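Local coordinates for protein oligogalacturonate lyase (Vibrio parahaemolyticus RIMD 2210633, PDB 3C5M) that probably cleaves oligogalacturonates, the short breakdown products of pectin, as a manganese-binding lyase built on a seven-bladed beta-propeller, at residues D148-P151 and E156-A159. Sequence-based numbering, arbitrary orientation.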
loop_
_atom_site.group_PDB
_atom_site.type_symbol
_atom_site.label_atom_id
_atom_site.label_comp_id
_atom_site.label_asym_id
_atom_site.label_seq_id
_atom_site.Cartn_x
_atom_site.Cartn_y
_atom_site.Cartn_z
ATOM N N ASP A 148 -16.740 9.044 18.226
ATOM C CA ASP A 148 -15.346 9.154 18.641
ATOM C C ASP A 148 -14.435 9.721 17.558
ATOM O O ASP A 148 -13.272 10.023 17.820
ATOM C CB ASP A 148 -14.811 7.781 19.055
ATOM C CG ASP A 148 -15.475 7.242 20.312
ATOM O OD1 ASP A 148 -16.619 7.652 20.619
ATOM O OD2 ASP A 148 -14.849 6.389 20.983
ATOM N N TRP A 149 -14.957 9.869 16.347
ATOM C CA TRP A 149 -14.155 10.364 15.239
ATOM C C TRP A 149 -13.793 11.836 15.359
ATOM O O TRP A 149 -14.601 12.651 15.791
ATOM C CB TRP A 149 -14.886 10.132 13.918
ATOM C CG TRP A 149 -14.004 10.353 12.724
ATOM C CD1 TRP A 149 -13.025 9.518 12.261
ATOM C CD2 TRP A 149 -13.972 11.512 11.878
ATOM N NE1 TRP A 149 -12.385 10.085 11.182
ATOM C CE2 TRP A 149 -12.945 11.309 10.927
ATOM C CE3 TRP A 149 -14.709 12.704 11.833
ATOM C CZ2 TRP A 149 -12.640 12.253 9.942
ATOM C CZ3 TRP A 149 -14.403 13.643 10.852
ATOM C CH2 TRP A 149 -13.377 13.411 9.923
ATOM N N GLN A 150 -12.566 12.168 14.972
ATOM C CA GLN A 150 -12.085 13.544 15.004
ATOM C C GLN A 150 -11.225 13.792 13.770
ATOM O O GLN A 150 -10.364 12.987 13.427
ATOM C CB GLN A 150 -11.245 13.804 16.254
ATOM C CG GLN A 150 -11.977 13.634 17.573
ATOM C CD GLN A 150 -11.138 14.089 18.760
ATOM O OE1 GLN A 150 -10.019 13.611 18.970
ATOM N NE2 GLN A 150 -11.678 15.016 19.544
ATOM N N PRO A 151 -11.446 14.920 13.089
ATOM C CA PRO A 151 -10.676 15.251 11.889
ATOM C C PRO A 151 -9.206 15.519 12.203
ATOM O O PRO A 151 -8.871 16.515 12.839
ATOM C CB PRO A 151 -11.394 16.487 11.358
ATOM C CG PRO A 151 -11.846 17.162 12.620
ATOM C CD PRO A 151 -12.391 16.000 13.423
ATOM N N GLU A 156 -0.909 18.171 16.095
ATOM C CA GLU A 156 -1.464 18.474 17.409
ATOM C C GLU A 156 -2.763 17.677 17.570
ATOM O O GLU A 156 -3.084 17.210 18.659
ATOM C CB GLU A 156 -1.762 19.976 17.538
ATOM C CG GLU A 156 -0.537 20.900 17.686
ATOM C CD GLU A 156 0.254 21.102 16.391
ATOM O OE1 GLU A 156 0.880 20.130 15.914
ATOM O OE2 GLU A 156 0.247 22.232 15.849
ATOM N N LYS A 157 -3.504 17.531 16.476
ATOM C CA LYS A 157 -4.758 16.786 16.481
ATOM C C LYS A 157 -4.511 15.284 16.387
ATOM O O LYS A 157 -5.378 14.478 16.736
ATOM C CB LYS A 157 -5.652 17.232 15.317
ATOM C CG LYS A 157 -6.657 18.321 15.672
ATOM C CD LYS A 157 -7.633 17.839 16.750
ATOM C CE LYS A 157 -8.438 16.623 16.288
ATOM N NZ LYS A 157 -9.179 15.970 17.407
ATOM N N PHE A 158 -3.327 14.915 15.909
ATOM C CA PHE A 158 -2.961 13.508 15.771
ATOM C C PHE A 158 -2.815 12.862 17.141
ATOM O O PHE A 158 -3.542 11.927 17.472
ATOM C CB PHE A 158 -1.645 13.372 15.018
ATOM C CG PHE A 158 -1.206 11.958 14.834
ATOM C CD1 PHE A 158 -1.874 11.123 13.944
ATOM C CD2 PHE A 158 -0.116 11.458 15.546
ATOM C CE1 PHE A 158 -1.463 9.803 13.758
ATOM C CE2 PHE A 158 0.306 10.140 15.371
ATOM C CZ PHE A 158 -0.369 9.311 14.473
ATOM N N ALA A 159 -1.870 13.365 17.932
ATOM C CA ALA A 159 -1.636 12.840 19.270
ATOM C C ALA A 159 -2.905 12.998 20.098
ATOM O O ALA A 159 -3.249 12.126 20.890
ATOM C CB ALA A 159 -0.480 13.568 19.925
#
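A small surface contact links Lys157, on a short helix, to Gln150 and Pro151 in the loop leading into it, within one excursion between two strands of a propeller blade. It buries 135 Å² in all, and Lys157 supplies more than half of that. The backbones stay apart, with the CA atoms of Pro151 and Lys157 7.6 Å from each other. The lysine chain bends at chi2 (-62°) and again at chi3 (-61°), which turns it across the gap. It meets the Gln150 side chain at about a right angle. The ammonium NZ comes in over the flank of that chain and touches it along its length. It lies 3.2 Å from Gln150 CB and 3.0 Å from Gln150 OE1. Gln150 NE2 is also near, 3.4 Å from Lys157 NZ, but both are donors and do not bond. Beyond CG the glutamine is extended, with chi2 at -172°, which lays its amide beside the ammonium. The amide nitrogen NE2 makes a weak hydrogen bond to Glu160 OE1, one turn further along the same helix. Pro151 takes part through its backbone: its carbonyl O sits 3.5 Å from Lys157 CE, while its CB is directed away from the helix. The contact lies away from the manganese site. At the start of the loop, Asp148 OD2 accepts a hydrogen bond from Thr167 N, just before strand 168-174. On the helix, Phe158 turns away from the loop and packs against Trp155 and Trp189. Loop and helix 155-163 together form the connection between the antiparallel neighbours 138-145 and 168-174, the middle strands of their four-stranded blade.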